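Local coordinates for protein glypican-1 (Homo sapiens, PDB 4YWT) that carries heparan sulfate chains at the cell surface, through which it binds alpha-4 (V) collagen and takes part in Schwann cell myelination, at residues A87-D90 against S91-L95; R272-L275 against K276-A280; D390-I393 against S394-G397. The protein carries 3 engineered substitutions. All blocks are in the same frame, centred on the assembly; numbering follows the deposited sequence.

Overall arrangement
The three interactions follow one another along the chain without nesting or crossing; each is a local contact between residues one turn apart and closes no long loop. Interaction 1 comes first, on helix 70-129. Interaction 2 lies at the C-terminal end of helix 268-278, about 16 Å away between centres. Interaction 3 opens helix 391-404 beside a bound calcium ion, its centre about 10 Å from that of interaction 2 and 12 Å from that of interaction 1. Leu88 meets Leu279 and Leu395, Leu95 packs on Phe391, and Leu275 and the methylenes of Lys276 lie against Pro396. Helix 391-404 is thereby joined to both other helices in the largely helical body.

Interaction 1: A87-D90 against S91-L95; sequences ALRD and SSRVL
Arg89 and Arg93 touch one turn apart on the long helix 70-129, an i to i+4 contact of an alpha-helix on the exposed side of the elongated, helical glypican core. Arg93 sends an extended chain from CG to NE alongside Arg89 and lays one face of its guanidinium over the Arg89 methylene, with Arg89 CD 4.3 Å from Arg93 CZ. The long aliphatic part of one arginine thus gives the flat end of the other something to rest on, while the charged ends stay apart, Arg89 NE lying 5.1 Å from Arg93 NH2. Asp90 offers some compensation: its OD1 stands 4.4 Å from Arg93 NH1, beyond a salt bridge but near enough that the opposite charges probably attract.

Regular backbone bonds hold the turn. Ser91 N donates to Ala87 O almost straight (171°), and Ser92 N reaches Leu88 O at 2.9 Å. The bond from Arg93 N to Arg89 O is more bent, at 142°, and its donor sits above the carbonyl plane; the CB of Arg93 crowds the same oxygen.

The opposite character appears on the inner side of the helix. Ala87 is small enough to lie close against Leu399 and Lys403 of helix 391-404, and Leu88 reaches Leu395 of that helix. Ser92, equally compact, is buried against Val233 and Ala237, and its CB packs 3.5 Å from Leu88 O. Leu95 continues this stripe toward Val233 and Phe391. The two arginines and Asp90 thus lie on the exposed side, and Ala87, Leu88, Ser92 and Leu95 on the packed side. Val94, an apolar exception on the exposed side, places one methyl beside its own backbone N, opposite its carbonyl carbon, and this CG2 comes to 3.5 Å from Asp90 O.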
ATOM      1  N   ALA A  87      -3.846  20.380   1.019  1.00 36.98           N
ATOM      2  CA  ALA A  87      -2.708  19.736   1.674  1.00 43.30           C
ATOM      3  C   ALA A  87      -2.939  18.230   1.832  1.00 44.91           C
ATOM      4  O   ALA A  87      -2.111  17.398   1.406  1.00 43.87           O
ATOM      5  CB  ALA A  87      -2.448  20.376   3.027  1.00 35.90           C
ATOM      6  N   LEU A  88      -4.081  17.894   2.429  1.00 44.64           N
ATOM      7  CA  LEU A  88      -4.440  16.503   2.685  1.00 44.15           C
ATOM      8  C   LEU A  88      -4.402  15.658   1.412  1.00 40.75           C
ATOM      9  O   LEU A  88      -3.721  14.622   1.358  1.00 33.21           O
ATOM     10  CB  LEU A  88      -5.829  16.425   3.324  1.00 47.12           C
ATOM     11  CG  LEU A  88      -6.252  15.055   3.859  1.00 53.88           C
ATOM     12  CD1 LEU A  88      -5.454  14.689   5.102  1.00 54.03           C
ATOM     13  CD2 LEU A  88      -7.746  15.020   4.145  1.00 53.82           C
ATOM     14  N   ARG A  89      -5.115  16.107   0.381  1.00 47.45           N
ATOM     15  CA  ARG A  89      -5.199  15.323  -0.846  1.00 54.63           C
ATOM     16  C   ARG A  89      -3.866  15.294  -1.591  1.00 57.49           C
ATOM     17  O   ARG A  89      -3.610  14.380  -2.376  1.00 60.10           O
ATOM     18  CB  ARG A  89      -6.299  15.852  -1.768  1.00 63.58           C
ATOM     19  CG  ARG A  89      -6.831  14.785  -2.718  1.00 72.56           C
ATOM     20  CD  ARG A  89      -7.707  15.361  -3.814  1.00 80.30           C
ATOM     21  NE  ARG A  89      -8.340  16.612  -3.417  1.00 87.22           N
ATOM     22  CZ  ARG A  89      -9.647  16.762  -3.227  1.00 92.57           C
ATOM     23  NH1 ARG A  89     -10.467  15.733  -3.396  1.00 94.72           N
ATOM     24  NH2 ARG A  89     -10.134  17.941  -2.867  1.00 93.34           N
ATOM     25  N   ASP A  90      -3.016  16.288  -1.346  1.00 57.00           N
ATOM     26  CA  ASP A  90      -1.663  16.265  -1.901  1.00 54.26           C
ATOM     27  C   ASP A  90      -0.843  15.140  -1.273  1.00 52.97           C
ATOM     28  O   ASP A  90      -0.246  14.316  -1.986  1.00 53.47           O
ATOM     29  CB  ASP A  90      -0.960  17.610  -1.691  1.00 61.18           C
ATOM     30  CG  ASP A  90      -1.263  18.605  -2.796  1.00 65.00           C
ATOM     31  OD1 ASP A  90      -2.257  18.407  -3.527  1.00 66.74           O
ATOM     32  OD2 ASP A  90      -0.499  19.582  -2.941  1.00 68.97           O
ATOM     33  N   SER A  91      -0.822  15.104   0.058  1.00 46.36           N
ATOM     34  CA  SER A  91      -0.108  14.039   0.767  1.00 48.69           C
ATOM     35  C   SER A  91      -0.619  12.657   0.335  1.00 33.22           C
ATOM     36  O   SER A  91       0.167  11.741  -0.008  1.00 29.48           O
ATOM     37  CB  SER A  91      -0.257  14.219   2.280  1.00 45.48           C
ATOM     38  OG  SER A  91       0.784  13.560   2.980  1.00 50.91           O
ATOM     39  N   SER A  92      -1.946  12.527   0.332  1.00 32.89           N
ATOM     40  CA  SER A  92      -2.596  11.309  -0.133  1.00 42.11           C
ATOM     41  C   SER A  92      -2.144  10.943  -1.544  1.00 43.63           C
ATOM     42  O   SER A  92      -1.888   9.776  -1.835  1.00 34.58           O
ATOM     43  CB  SER A  92      -4.117  11.463  -0.101  1.00 40.55           C
ATOM     44  OG  SER A  92      -4.748  10.321  -0.654  1.00 47.59           O
ATOM     45  N   ARG A  93      -2.038  11.943  -2.412  1.00 47.34           N
ATOM     46  CA  ARG A  93      -1.614  11.717  -3.790  1.00 47.75           C
ATOM     47  C   ARG A  93      -0.190  11.179  -3.856  1.00 45.59           C
ATOM     48  O   ARG A  93       0.108  10.280  -4.650  1.00 44.68           O
ATOM     49  CB  ARG A  93      -1.731  13.005  -4.605  1.00 51.08           C
ATOM     50  CG  ARG A  93      -2.937  13.031  -5.526  1.00 60.14           C
ATOM     51  CD  ARG A  93      -3.241  14.434  -6.022  1.00 69.95           C
ATOM     52  NE  ARG A  93      -4.477  14.467  -6.800  1.00 76.80           N
ATOM     53  CZ  ARG A  93      -5.062  15.578  -7.233  1.00 86.06           C
ATOM     54  NH1 ARG A  93      -4.529  16.761  -6.962  1.00 86.05           N
ATOM     55  NH2 ARG A  93      -6.184  15.505  -7.936  1.00 88.25           N
ATOM     56  N   VAL A  94       0.688  11.728  -3.018  1.00 39.96           N
ATOM     57  CA  VAL A  94       2.048  11.206  -2.920  1.00 38.16           C
ATOM     58  C   VAL A  94       2.039   9.721  -2.537  1.00 42.75           C
ATOM     59  O   VAL A  94       2.623   8.870  -3.246  1.00 42.96           O
ATOM     60  CB  VAL A  94       2.883  11.998  -1.895  1.00 35.45           C
ATOM     61  CG1 VAL A  94       4.199  11.289  -1.609  1.00 29.98           C
ATOM     62  CG2 VAL A  94       3.130  13.414  -2.394  1.00 32.99           C
ATOM     63  N   LEU A  95       1.362   9.406  -1.431  1.00 40.72           N
ATOM     64  CA  LEU A  95       1.314   8.013  -0.966  1.00 36.86           C
ATOM     65  C   LEU A  95       0.769   7.062  -2.041  1.00 34.04           C
ATOM     66  O   LEU A  95       1.344   5.995  -2.315  1.00 38.08           O
ATOM     67  CB  LEU A  95       0.468   7.904   0.304  1.00 38.63           C
ATOM     68  CG  LEU A  95       0.305   6.498   0.885  1.00 33.59           C
ATOM     69  CD1 LEU A  95       1.658   5.891   1.214  1.00 34.53           C
ATOM     70  CD2 LEU A  95      -0.577   6.531   2.119  1.00 31.25           C
TER

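Interaction 2: R272-L275 against K276-A280; sequences RNVL and KGCLA
Val274 and Cys278 face each other across the last turn of helix 268-278, a buried i to i+4 contact whose sulfur is part of the disulfide to Cys245. With chi1 at -64°, Cys278 SG stands opposite its own carbonyl carbon and points back along the helix, where it lies 3.3 Å from Val274 O and 4.1 Å from Val274 CG1. Val274 has that CG1 branch anti to its backbone N; its side chain also packs on Ala248 and Leu252 of helix 243-253, the helix on which Cys278 meets Val249. A beta-branched residue suits this spot, its two methyls letting it touch the sulfur as well as Ala248 and Leu252.

Lys276 lies on another side. Its CG sits beside the backbone N (chi1 -85°), which brings it to 3.2 Å from Arg272 O, and the chain then runs fully extended, carrying NZ off to Met428 O, with a long, weak ion pair to Asp430. The methylenes cover the turn while the ammonium is satisfied beyond it. Asn273, a buried amide, is likewise bound outside: its OD1 accepts from Met428 N and its ND2 donates to Glu426 O. Leu275 turns away from this turn to pack on Leu399, Cys400 and Leu84.

Leu279 is the first residue to leave helical angles, yet its N still bonds to Leu275 O at 2.7 Å, bent to 141°. Its side chain folds back over that carbonyl, CG lying 3.3 Å from Leu275 O, and goes on to touch Leu88. Three kinds of chemistry thus converge on one helix end: a disulfide to helix 243-253, polar bonds to the loop around Met428, and leucine packing on helix 70-129. Together they imply that this turn is held in place from several directions.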
ATOM      1  N   ARG A 272      -1.655  20.680  16.149  1.00 34.44           N
ATOM      2  CA  ARG A 272      -1.701  19.228  16.216  1.00 42.55           C
ATOM      3  C   ARG A 272      -2.978  18.722  16.873  1.00 33.27           C
ATOM      4  O   ARG A 272      -3.533  17.716  16.446  1.00 34.59           O
ATOM      5  CB  ARG A 272      -0.479  18.690  16.958  1.00 48.02           C
ATOM      6  CG  ARG A 272       0.585  18.140  16.028  1.00 48.31           C
ATOM      7  CD  ARG A 272       1.965  18.223  16.646  1.00 55.67           C
ATOM      8  NE  ARG A 272       2.912  18.874  15.747  1.00 64.18           N
ATOM      9  CZ  ARG A 272       4.139  19.247  16.096  1.00 70.41           C
ATOM     10  NH1 ARG A 272       4.932  19.833  15.211  1.00 74.93           N
ATOM     11  NH2 ARG A 272       4.572  19.034  17.330  1.00 72.57           N
ATOM     12  N   ASN A 273      -3.447  19.413  17.907  1.00 33.96           N
ATOM     13  CA  ASN A 273      -4.718  19.043  18.518  1.00 34.05           C
ATOM     14  C   ASN A 273      -5.869  19.283  17.553  1.00 34.23           C
ATOM     15  O   ASN A 273      -6.786  18.459  17.444  1.00 33.96           O
ATOM     16  CB  ASN A 273      -4.945  19.807  19.820  1.00 34.89           C
ATOM     17  CG  ASN A 273      -4.475  19.033  21.033  1.00 35.38           C
ATOM     18  OD1 ASN A 273      -3.873  17.968  20.904  1.00 37.34           O
ATOM     19  ND2 ASN A 273      -4.754  19.557  22.219  1.00 35.48           N
ATOM     20  N   VAL A 274      -5.807  20.403  16.837  1.00 34.84           N
ATOM     21  CA  VAL A 274      -6.826  20.707  15.838  1.00 35.21           C
ATOM     22  C   VAL A 274      -6.896  19.621  14.765  1.00 38.73           C
ATOM     23  O   VAL A 274      -7.967  19.073  14.500  1.00 38.35           O
ATOM     24  CB  VAL A 274      -6.575  22.064  15.158  1.00 44.33           C
ATOM     25  CG1 VAL A 274      -7.540  22.262  13.999  1.00 36.54           C
ATOM     26  CG2 VAL A 274      -6.707  23.195  16.167  1.00 46.04           C
ATOM     27  N   LEU A 275      -5.756  19.300  14.161  1.00 33.80           N
ATOM     28  CA  LEU A 275      -5.740  18.315  13.082  1.00 33.07           C
ATOM     29  C   LEU A 275      -6.046  16.903  13.580  1.00 32.27           C
ATOM     30  O   LEU A 275      -6.655  16.112  12.863  1.00 31.93           O
ATOM     31  CB  LEU A 275      -4.398  18.335  12.349  1.00 32.75           C
ATOM     32  CG  LEU A 275      -4.117  19.611  11.550  1.00 45.03           C
ATOM     33  CD1 LEU A 275      -2.933  19.418  10.617  1.00 33.39           C
ATOM     34  CD2 LEU A 275      -5.351  20.043  10.771  1.00 45.06           C
ATOM     35  N   LYS A 276      -5.632  16.589  14.805  1.00 36.54           N
ATOM     36  CA  LYS A 276      -5.989  15.310  15.414  1.00 33.23           C
ATOM     37  C   LYS A 276      -7.495  15.230  15.613  1.00 32.50           C
ATOM     38  O   LYS A 276      -8.083  14.154  15.519  1.00 32.69           O
ATOM     39  CB  LYS A 276      -5.270  15.105  16.748  1.00 31.57           C
ATOM     40  CG  LYS A 276      -3.874  14.519  16.612  1.00 32.64           C
ATOM     41  CD  LYS A 276      -3.226  14.306  17.969  1.00 34.84           C
ATOM     42  CE  LYS A 276      -1.839  13.703  17.826  1.00 39.25           C
ATOM     43  NZ  LYS A 276      -1.392  13.018  19.071  1.00 42.50           N
ATOM     44  N   GLY A 277      -8.112  16.374  15.890  1.00 38.10           N
ATOM     45  CA  GLY A 277      -9.559  16.442  15.966  1.00 37.59           C
ATOM     46  C   GLY A 277     -10.191  16.228  14.602  1.00 37.56           C
ATOM     47  O   GLY A 277     -11.155  15.475  14.463  1.00 39.32           O
ATOM     48  N   CYS A 278      -9.633  16.883  13.590  1.00 36.24           N
ATOM     49  CA  CYS A 278     -10.168  16.816  12.234  1.00 33.85           C
ATOM     50  C   CYS A 278      -9.951  15.457  11.575  1.00 38.03           C
ATOM     51  O   CYS A 278     -10.793  14.990  10.809  1.00 33.14           O
ATOM     52  CB  CYS A 278      -9.538  17.903  11.360  1.00 40.57           C
ATOM     53  SG  CYS A 278      -9.905  19.594  11.876  1.00 60.38           S
ATOM     54  N   LEU A 279      -8.821  14.826  11.873  1.00 40.37           N
ATOM     55  CA  LEU A 279      -8.420  13.618  11.162  1.00 39.42           C
ATOM     56  C   LEU A 279      -8.449  12.374  12.046  1.00 30.62           C
ATOM     57  O   LEU A 279      -7.622  11.477  11.895  1.00 30.74           O
ATOM     58  CB  LEU A 279      -7.022  13.805  10.571  1.00 36.08           C
ATOM     59  CG  LEU A 279      -6.821  15.080   9.749  1.00 37.40           C
ATOM     60  CD1 LEU A 279      -5.399  15.155   9.214  1.00 38.10           C
ATOM     61  CD2 LEU A 279      -7.834  15.161   8.616  1.00 31.86           C
ATOM     62  N   ALA A 280      -9.409  12.325  12.962  1.00 36.03           N
ATOM     63  CA  ALA A 280      -9.535  11.201  13.885  1.00 37.65           C
ATOM     64  C   ALA A 280      -9.968   9.924  13.165  1.00 30.60           C
ATOM     65  O   ALA A 280      -9.392   8.845  13.371  1.00 30.58           O
ATOM     66  CB  ALA A 280     -10.517  11.545  14.990  1.00 38.05           C
TER

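Interaction 3: D390-I393 against S394-G397. With CA (calcium ion), chain F.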
ATOM      1  N   ASP A 390       3.285   4.714   9.549  1.00 25.52           N
ATOM      2  CA  ASP A 390       2.829   5.685  10.540  1.00 25.95           C
ATOM      3  C   ASP A 390       1.916   6.745   9.939  1.00 26.09           C
ATOM      4  O   ASP A 390       1.524   7.689  10.621  1.00 26.51           O
ATOM      5  CB  ASP A 390       4.027   6.368  11.210  1.00 39.98           C
ATOM      6  CG  ASP A 390       4.944   7.078  10.210  1.00 42.32           C
ATOM      7  OD1 ASP A 390       4.582   7.206   9.020  1.00 38.61           O
ATOM      8  OD2 ASP A 390       6.036   7.523  10.623  1.00 47.67           O
ATOM      9  N   PHE A 391       1.593   6.581   8.660  1.00 25.82           N
ATOM     10  CA  PHE A 391       0.932   7.614   7.862  1.00 37.19           C
ATOM     11  C   PHE A 391      -0.281   8.260   8.538  1.00 33.92           C
ATOM     12  O   PHE A 391      -0.315   9.480   8.770  1.00 41.09           O
ATOM     13  CB  PHE A 391       0.508   7.015   6.517  1.00 25.81           C
ATOM     14  CG  PHE A 391      -0.042   8.021   5.550  1.00 33.16           C
ATOM     15  CD1 PHE A 391       0.796   8.942   4.941  1.00 36.22           C
ATOM     16  CD2 PHE A 391      -1.392   8.046   5.244  1.00 26.42           C
ATOM     17  CE1 PHE A 391       0.298   9.871   4.048  1.00 27.35           C
ATOM     18  CE2 PHE A 391      -1.897   8.972   4.351  1.00 29.20           C
ATOM     19  CZ  PHE A 391      -1.050   9.886   3.751  1.00 30.07           C
ATOM     20  N   TRP A 392      -1.257   7.422   8.872  1.00 27.98           N
ATOM     21  CA  TRP A 392      -2.568   7.872   9.320  1.00 27.86           C
ATOM     22  C   TRP A 392      -2.543   8.636  10.641  1.00 27.06           C
ATOM     23  O   TRP A 392      -3.473   9.378  10.947  1.00 30.56           O
ATOM     24  CB  TRP A 392      -3.507   6.670   9.427  1.00 26.40           C
ATOM     25  CG  TRP A 392      -3.622   5.944   8.132  1.00 33.11           C
ATOM     26  CD1 TRP A 392      -3.138   4.702   7.839  1.00 36.78           C
ATOM     27  CD2 TRP A 392      -4.230   6.432   6.932  1.00 35.33           C
ATOM     28  NE1 TRP A 392      -3.422   4.380   6.534  1.00 31.21           N
ATOM     29  CE2 TRP A 392      -4.091   5.427   5.954  1.00 33.97           C
ATOM     30  CE3 TRP A 392      -4.884   7.619   6.590  1.00 28.84           C
ATOM     31  CZ2 TRP A 392      -4.583   5.571   4.660  1.00 32.82           C
ATOM     32  CZ3 TRP A 392      -5.371   7.762   5.306  1.00 30.21           C
ATOM     33  CH2 TRP A 392      -5.219   6.744   4.355  1.00 36.17           C
ATOM     34  N   ILE A 393      -1.482   8.458  11.420  1.00 26.98           N
ATOM     35  CA  ILE A 393      -1.338   9.208  12.661  1.00 27.59           C
ATOM     36  C   ILE A 393      -0.249  10.269  12.542  1.00 36.88           C
ATOM     37  O   ILE A 393      -0.154  11.166  13.377  1.00 40.04           O
ATOM     38  CB  ILE A 393      -1.014   8.293  13.850  1.00 27.45           C
ATOM     39  CG1 ILE A 393       0.392   7.715  13.707  1.00 27.20           C
ATOM     40  CG2 ILE A 393      -2.055   7.190  13.977  1.00 41.79           C
ATOM     41  CD1 ILE A 393       0.922   7.128  14.978  1.00 27.46           C
ATOM     42  N   SER A 394       0.576  10.162  11.505  1.00 39.50           N
ATOM     43  CA  SER A 394       1.627  11.144  11.288  1.00 40.49           C
ATOM     44  C   SER A 394       1.090  12.325  10.491  1.00 33.32           C
ATOM     45  O   SER A 394       1.756  13.353  10.380  1.00 29.22           O
ATOM     46  CB  SER A 394       2.822  10.523  10.564  1.00 39.15           C
ATOM     47  OG  SER A 394       2.533  10.319   9.193  1.00 42.86           O
ATOM     48  N   LEU A 395      -0.109  12.169   9.933  1.00 28.42           N
ATOM     49  CA  LEU A 395      -0.752  13.256   9.183  1.00 41.07           C
ATOM     50  C   LEU A 395      -0.747  14.627   9.891  1.00 45.72           C
ATOM     51  O   LEU A 395      -0.305  15.615   9.297  1.00 48.45           O
ATOM     52  CB  LEU A 395      -2.195  12.875   8.827  1.00 40.90           C
ATOM     53  CG  LEU A 395      -2.407  12.011   7.586  1.00 43.52           C
ATOM     54  CD1 LEU A 395      -3.893  11.834   7.316  1.00 45.21           C
ATOM     55  CD2 LEU A 395      -1.711  12.629   6.387  1.00 46.91           C
ATOM     56  N   PRO A 396      -1.228  14.703  11.153  1.00 42.35           N
ATOM     57  CA  PRO A 396      -1.269  16.035  11.771  1.00 43.97           C
ATOM     58  C   PRO A 396       0.117  16.640  11.973  1.00 42.69           C
ATOM     59  O   PRO A 396       0.313  17.824  11.706  1.00 45.54           O
ATOM     60  CB  PRO A 396      -1.944  15.779  13.126  1.00 41.33           C
ATOM     61  CG  PRO A 396      -2.623  14.458  12.983  1.00 39.12           C
ATOM     62  CD  PRO A 396      -1.745  13.673  12.070  1.00 40.41           C
ATOM     63  N   GLY A 397       1.060  15.826  12.435  1.00 41.34           N
ATOM     64  CA  GLY A 397       2.417  16.281  12.679  1.00 31.34           C
ATOM     65  C   GLY A 397       3.094  16.832  11.439  1.00 42.66           C
ATOM     66  O   GLY A 397       3.704  17.899  11.480  1.00 40.60           O
TER
HETATM   67 CA    CA F 602       6.771   7.834   8.399  1.00 47.23          CA
HETATM   68  O   HOH W   1       1.284  11.382   7.246  1.00 29.58           O
HETATM   69  O   HOH W   2       5.976  10.090   8.408  1.00 60.40           O
HETATM   70  O   HOH W   3       5.091   8.797   6.996  1.00 56.47           O
HETATM   71  O   HOH W   4       7.591   5.782   9.306  1.00 38.19           O
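A calcium site marks the start of helix 391-404, where Asp390 touches Ser394 one turn on. Both carboxylate oxygens, OD1 and OD2 of Asp390, bind the calcium ion at 2.4 Å; three waters and Asp387 O complete the observed shell. A chi1 near 58° places the carboxylate where both oxygens reach the metal, and the backbone O of Asp390 accepts from Ser394 N at 2.8 Å and also from Ile393 N. A short hydroxyl suits Ser394: a water donates to Phe391 O and also bonds to Ser394 OG, linking the two residues.

Leu395 N gives a weak bond to Phe391 O, and the two side chains lie obliquely across each other. Leu395 CD2 sits over one face of the Phe391 ring, 4.2 Å from its centroid and offset toward the rim, a CH-pi contact. Pro396 has no N-H for the Trp392 carbonyl and Gly397 N makes no bond to the turn before, where the helix kinks; Pro396 CD lies 3.2 Å from Ile393 O.

Phe391 and Leu395 face helix 70-129, Trp392 meets Val233 and Val236 of helix 204-236, and on helix 286-299 the Trp392 ring meets Trp289 edge-to-face while Ile393 lies against Asp286 and Arg290.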